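Local coordinates for protein type I modular polyketide synthase (Streptomyces albus subsp. albus, PDB 6IYT) that probably loads an ethylmalonyl extender unit from its coenzyme A thioester onto the assembly line that builds the polyketide salinomycin, at residues A[195-207]-A[435-449]. Sequence-based numbering, arbitrary orientation.
Sequences LAAVWQSVGVVPD and FAEAWTRGVALDWTA
Phe435 reaches from the last turns of helix 428-439 to the end of helix 181-200, where Val202 and Trp199 receive its ring. Val202 CG2 sits over one face, 3.9 Å from the ring centroid, a CH-pi contact; CG1, on the same side of the ring, lies 3.6 Å from Phe435 CE2. Both methyls get there because CG1 is anti to the carbonyl carbon (chi1 -68°) and CG2 between it and the backbone N. The tryptophan is oblique, its six-membered ring turned 58° against the phenyl, Trp199 CZ3 3.6 Å from Phe435 CD1. Val198 O lies at the phenyl edge, and Val198 CG1 is 3.9 Å from Phe435 CZ. On Val202's side of that ring, Leu445 packs its CD2 3.7 Å from Val202 CB, and its CD1 approaches Val204 CG2, which also meets Val443 CG1. Both helices end in Schellman motifs, with Gly203 and Gly442 at positive phi; the chains leaving them meet, while Trp199 and Phe435 join the helices themselves. Asp446 N gives the single cross-segment hydrogen bond to Val202 O, 2.9 Å and 164°, tilted from the carbonyl plane. Ala449 CB rests 3.4 Å from Ser201 O. Trp199 NE1 bonds to Thr420 OG1, just past strand 416-418.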
loop_
_atom_site.group_PDB
_atom_site.type_symbol
_atom_site.label_atom_id
_atom_site.label_comp_id
_atom_site.label_asym_id
_atom_site.label_seq_id
_atom_site.Cartn_x
_atom_site.Cartn_y
_atom_site.Cartn_z
ATOM N N LEU A 195 -8.174 0.947 -1.519
ATOM C CA LEU A 195 -7.341 1.963 -0.885
ATOM C C LEU A 195 -6.794 2.957 -1.897
ATOM O O LEU A 195 -6.691 4.143 -1.609
ATOM C CB LEU A 195 -6.207 1.343 -0.075
ATOM C CG LEU A 195 -6.541 0.623 1.208
ATOM C CD1 LEU A 195 -5.284 -0.017 1.772
ATOM C CD2 LEU A 195 -7.156 1.531 2.252
ATOM N N ALA A 196 -6.623 2.531 -3.138
ATOM C CA ALA A 196 -6.162 3.482 -4.175
ATOM C C ALA A 196 -7.239 4.582 -4.433
ATOM O O ALA A 196 -6.907 5.761 -4.656
ATOM C CB ALA A 196 -5.831 2.754 -5.434
ATOM N N ALA A 197 -8.513 4.246 -4.224
ATOM C CA ALA A 197 -9.573 5.211 -4.388
ATOM C C ALA A 197 -9.596 6.277 -3.292
ATOM O O ALA A 197 -10.072 7.368 -3.520
ATOM C CB ALA A 197 -10.925 4.517 -4.470
ATOM N N VAL A 198 -9.091 5.953 -2.101
ATOM C CA VAL A 198 -8.996 6.921 -1.025
ATOM C C VAL A 198 -7.993 8.014 -1.421
ATOM O O VAL A 198 -8.259 9.187 -1.286
ATOM C CB VAL A 198 -8.562 6.247 0.298
ATOM C CG1 VAL A 198 -8.221 7.270 1.359
ATOM C CG2 VAL A 198 -9.648 5.294 0.777
ATOM N N TRP A 199 -6.840 7.607 -1.926
ATOM C CA TRP A 199 -5.849 8.590 -2.441
ATOM C C TRP A 199 -6.435 9.384 -3.612
ATOM O O TRP A 199 -6.219 10.585 -3.724
ATOM C CB TRP A 199 -4.549 7.878 -2.872
ATOM C CG TRP A 199 -3.714 7.387 -1.694
ATOM C CD1 TRP A 199 -3.565 6.101 -1.278
ATOM C CD2 TRP A 199 -2.841 8.170 -0.863
ATOM N NE1 TRP A 199 -2.756 6.049 -0.197
ATOM C CE2 TRP A 199 -2.271 7.297 0.067
ATOM C CE3 TRP A 199 -2.552 9.528 -0.776
ATOM C CZ2 TRP A 199 -1.363 7.729 1.053
ATOM C CZ3 TRP A 199 -1.620 9.957 0.194
ATOM C CH2 TRP A 199 -1.062 9.061 1.091
ATOM N N GLN A 200 -7.082 8.697 -4.521
ATOM C CA GLN A 200 -7.679 9.333 -5.668
ATOM C C GLN A 200 -8.622 10.480 -5.275
ATOM O O GLN A 200 -8.647 11.522 -5.934
ATOM C CB GLN A 200 -8.441 8.288 -6.458
ATOM C CG GLN A 200 -9.147 8.817 -7.684
ATOM C CD GLN A 200 -9.831 7.696 -8.455
ATOM O OE1 GLN A 200 -10.065 6.601 -7.918
ATOM N NE2 GLN A 200 -10.103 7.937 -9.720
ATOM N N SER A 201 -9.287 10.349 -4.128
ATOM C CA SER A 201 -10.274 11.330 -3.687
ATOM C C SER A 201 -9.654 12.669 -3.245
ATOM O O SER A 201 -10.351 13.722 -3.234
ATOM C CB SER A 201 -11.154 10.749 -2.544
ATOM O OG SER A 201 -10.511 10.896 -1.285
ATOM N N VAL A 202 -8.349 12.670 -2.989
ATOM C CA VAL A 202 -7.619 13.925 -2.715
ATOM C C VAL A 202 -6.643 14.248 -3.818
ATOM O O VAL A 202 -5.685 15.023 -3.635
ATOM C CB VAL A 202 -6.928 13.896 -1.350
ATOM C CG1 VAL A 202 -7.969 13.904 -0.252
ATOM C CG2 VAL A 202 -6.007 12.689 -1.222
ATOM N N GLY A 203 -6.878 13.632 -4.973
ATOM C CA GLY A 203 -6.148 13.958 -6.209
ATOM C C GLY A 203 -4.769 13.338 -6.306
ATOM O O GLY A 203 -3.918 13.815 -7.070
ATOM N N VAL A 204 -4.515 12.304 -5.523
ATOM C CA VAL A 204 -3.220 11.603 -5.603
ATOM C C VAL A 204 -3.421 10.341 -6.397
ATOM O O VAL A 204 -4.207 9.441 -5.983
ATOM C CB VAL A 204 -2.642 11.292 -4.205
ATOM C CG1 VAL A 204 -1.358 10.464 -4.299
ATOM C CG2 VAL A 204 -2.364 12.575 -3.455
ATOM N N VAL A 205 -2.896 10.363 -7.622
ATOM C CA VAL A 205 -3.150 9.301 -8.590
ATOM C C VAL A 205 -1.856 8.793 -9.199
ATOM O O VAL A 205 -0.867 9.535 -9.303
ATOM C CB VAL A 205 -4.111 9.766 -9.733
ATOM C CG1 VAL A 205 -5.504 10.061 -9.195
ATOM C CG2 VAL A 205 -3.561 10.966 -10.475
ATOM N N PRO A 206 -1.853 7.537 -9.647
ATOM C CA PRO A 206 -0.612 6.968 -10.216
ATOM C C PRO A 206 -0.344 7.442 -11.633
ATOM O O PRO A 206 -1.294 7.648 -12.403
ATOM C CB PRO A 206 -0.900 5.468 -10.233
ATOM C CG PRO A 206 -2.363 5.376 -10.307
ATOM C CD PRO A 206 -2.861 6.507 -9.435
ATOM N N ASP A 207 0.918 7.773 -11.901
ATOM C CA ASP A 207 1.428 7.930 -13.268
ATOM C C ASP A 207 1.898 6.586 -13.811
ATOM O O ASP A 207 2.114 6.419 -15.043
ATOM C CB ASP A 207 2.603 8.935 -13.292
ATOM C CG ASP A 207 2.199 10.332 -12.797
ATOM O OD1 ASP A 207 1.185 10.852 -13.304
ATOM O OD2 ASP A 207 2.863 10.884 -11.870
ATOM N N PHE A 435 -1.928 11.055 4.588
ATOM C CA PHE A 435 -2.069 12.233 3.744
ATOM C C PHE A 435 -1.053 13.333 4.199
ATOM O O PHE A 435 -0.433 13.988 3.375
ATOM C CB PHE A 435 -3.467 12.825 3.836
ATOM C CG PHE A 435 -4.555 12.060 3.126
ATOM C CD1 PHE A 435 -4.306 10.931 2.350
ATOM C CD2 PHE A 435 -5.869 12.538 3.205
ATOM C CE1 PHE A 435 -5.345 10.319 1.654
ATOM C CE2 PHE A 435 -6.906 11.889 2.581
ATOM C CZ PHE A 435 -6.648 10.770 1.802
ATOM N N ALA A 436 -1.001 13.583 5.505
ATOM C CA ALA A 436 -0.103 14.618 6.063
ATOM C C ALA A 436 1.366 14.286 5.837
ATOM O O ALA A 436 2.168 15.166 5.520
ATOM C CB ALA A 436 -0.384 14.812 7.539
ATOM N N GLU A 437 1.716 13.014 6.007
ATOM C CA GLU A 437 3.065 12.562 5.748
ATOM C C GLU A 437 3.488 12.790 4.285
ATOM O O GLU A 437 4.628 13.182 4.020
ATOM C CB GLU A 437 3.212 11.094 6.149
ATOM C CG GLU A 437 3.269 10.913 7.666
ATOM C CD GLU A 437 3.159 9.454 8.111
ATOM O OE1 GLU A 437 2.814 8.574 7.276
ATOM O OE2 GLU A 437 3.440 9.200 9.291
ATOM N N ALA A 438 2.569 12.583 3.355
ATOM C CA ALA A 438 2.830 12.873 1.931
ATOM C C ALA A 438 2.902 14.390 1.670
ATOM O O ALA A 438 3.838 14.883 1.045
ATOM C CB ALA A 438 1.763 12.247 1.070
ATOM N N TRP A 439 1.890 15.108 2.131
ATOM C CA TRP A 439 1.754 16.539 1.814
ATOM C C TRP A 439 2.891 17.350 2.441
ATOM O O TRP A 439 3.426 18.269 1.806
ATOM C CB TRP A 439 0.409 17.067 2.306
ATOM C CG TRP A 439 0.200 18.585 2.104
ATOM C CD1 TRP A 439 -0.047 19.248 0.909
ATOM C CD2 TRP A 439 0.336 19.593 3.094
ATOM N NE1 TRP A 439 -0.209 20.597 1.144
ATOM C CE2 TRP A 439 0.068 20.839 2.473
ATOM C CE3 TRP A 439 0.598 19.574 4.460
ATOM C CZ2 TRP A 439 0.080 22.031 3.181
ATOM C CZ3 TRP A 439 0.604 20.772 5.157
ATOM C CH2 TRP A 439 0.316 21.974 4.519
ATOM N N THR A 440 3.288 16.998 3.661
ATOM C CA THR A 440 4.340 17.765 4.316
ATOM C C THR A 440 5.657 17.564 3.609
ATOM O O THR A 440 6.564 18.393 3.756
ATOM C CB THR A 440 4.520 17.437 5.807
ATOM O OG1 THR A 440 4.801 16.046 5.956
ATOM C CG2 THR A 440 3.280 17.840 6.616
ATOM N N ARG A 441 5.759 16.499 2.808
ATOM C CA ARG A 441 6.961 16.259 1.981
ATOM C C ARG A 441 6.800 16.746 0.546
ATOM O O ARG A 441 7.691 16.534 -0.285
ATOM C CB ARG A 441 7.330 14.772 1.962
ATOM C CG ARG A 441 7.739 14.205 3.307
ATOM C CD ARG A 441 9.237 14.267 3.548
ATOM N NE ARG A 441 10.035 13.864 2.385
ATOM C CZ ARG A 441 10.441 12.621 2.134
ATOM N NH1 ARG A 441 10.033 11.606 2.883
ATOM N NH2 ARG A 441 11.132 12.384 1.042
ATOM N N GLY A 442 5.657 17.356 0.229
ATOM C CA GLY A 442 5.531 18.118 -1.026
ATOM C C GLY A 442 4.531 17.551 -2.021
ATOM O O GLY A 442 4.394 18.059 -3.134
ATOM N N VAL A 443 3.824 16.500 -1.629
ATOM C CA VAL A 443 2.865 15.892 -2.492
ATOM C C VAL A 443 1.670 16.833 -2.584
ATOM O O VAL A 443 1.113 17.246 -1.553
ATOM C CB VAL A 443 2.403 14.511 -1.971
ATOM C CG1 VAL A 443 1.198 14.017 -2.758
ATOM C CG2 VAL A 443 3.532 13.499 -2.060
ATOM N N ALA A 444 1.280 17.164 -3.807
ATOM C CA ALA A 444 0.062 17.933 -4.035
ATOM C C ALA A 444 -1.127 17.119 -3.546
ATOM O O ALA A 444 -1.376 16.050 -4.039
ATOM C CB ALA A 444 -0.092 18.249 -5.512
ATOM N N LEU A 445 -1.930 17.701 -2.668
ATOM C CA LEU A 445 -3.040 16.968 -2.066
ATOM C C LEU A 445 -4.217 17.907 -1.765
ATOM O O LEU A 445 -4.033 18.974 -1.185
ATOM C CB LEU A 445 -2.559 16.295 -0.765
ATOM C CG LEU A 445 -3.415 15.139 -0.256
ATOM C CD1 LEU A 445 -2.527 14.054 0.391
ATOM C CD2 LEU A 445 -4.455 15.647 0.739
ATOM N N ASP A 446 -5.419 17.506 -2.161
ATOM C CA ASP A 446 -6.559 18.412 -2.105
ATOM C C ASP A 446 -7.278 18.274 -0.792
ATOM O O ASP A 446 -8.224 17.477 -0.658
ATOM C CB ASP A 446 -7.504 18.151 -3.267
ATOM C CG ASP A 446 -8.728 18.996 -3.204
ATOM O OD1 ASP A 446 -8.725 19.981 -2.430
ATOM O OD2 ASP A 446 -9.746 18.581 -3.786
ATOM N N TRP A 447 -6.727 18.929 0.216
ATOM C CA TRP A 447 -7.235 18.861 1.562
ATOM C C TRP A 447 -8.676 19.333 1.679
ATOM O O TRP A 447 -9.386 18.923 2.577
ATOM C CB TRP A 447 -6.369 19.687 2.458
ATOM C CG TRP A 447 -5.056 19.044 2.761
ATOM C CD1 TRP A 447 -3.868 19.352 2.218
ATOM C CD2 TRP A 447 -4.809 18.039 3.736
ATOM N NE1 TRP A 447 -2.887 18.588 2.766
ATOM C CE2 TRP A 447 -3.437 17.770 3.712
ATOM C CE3 TRP A 447 -5.607 17.366 4.654
ATOM C CZ2 TRP A 447 -2.858 16.777 4.487
ATOM C CZ3 TRP A 447 -5.023 16.407 5.456
ATOM C CH2 TRP A 447 -3.641 16.176 5.417
ATOM N N THR A 448 -9.102 20.211 0.786
ATOM C CA THR A 448 -10.501 20.662 0.792
ATOM C C THR A 448 -11.481 19.478 0.667
ATOM O O THR A 448 -12.559 19.486 1.268
ATOM C CB THR A 448 -10.752 21.657 -0.338
ATOM O OG1 THR A 448 -10.001 22.858 -0.077
ATOM C CG2 THR A 448 -12.224 21.972 -0.457
ATOM N N ALA A 449 -11.081 18.450 -0.062
ATOM C CA ALA A 449 -11.938 17.284 -0.267
ATOM C C ALA A 449 -12.188 16.492 1.031
ATOM O O ALA A 449 -13.204 15.813 1.173
ATOM C CB ALA A 449 -11.347 16.379 -1.346
#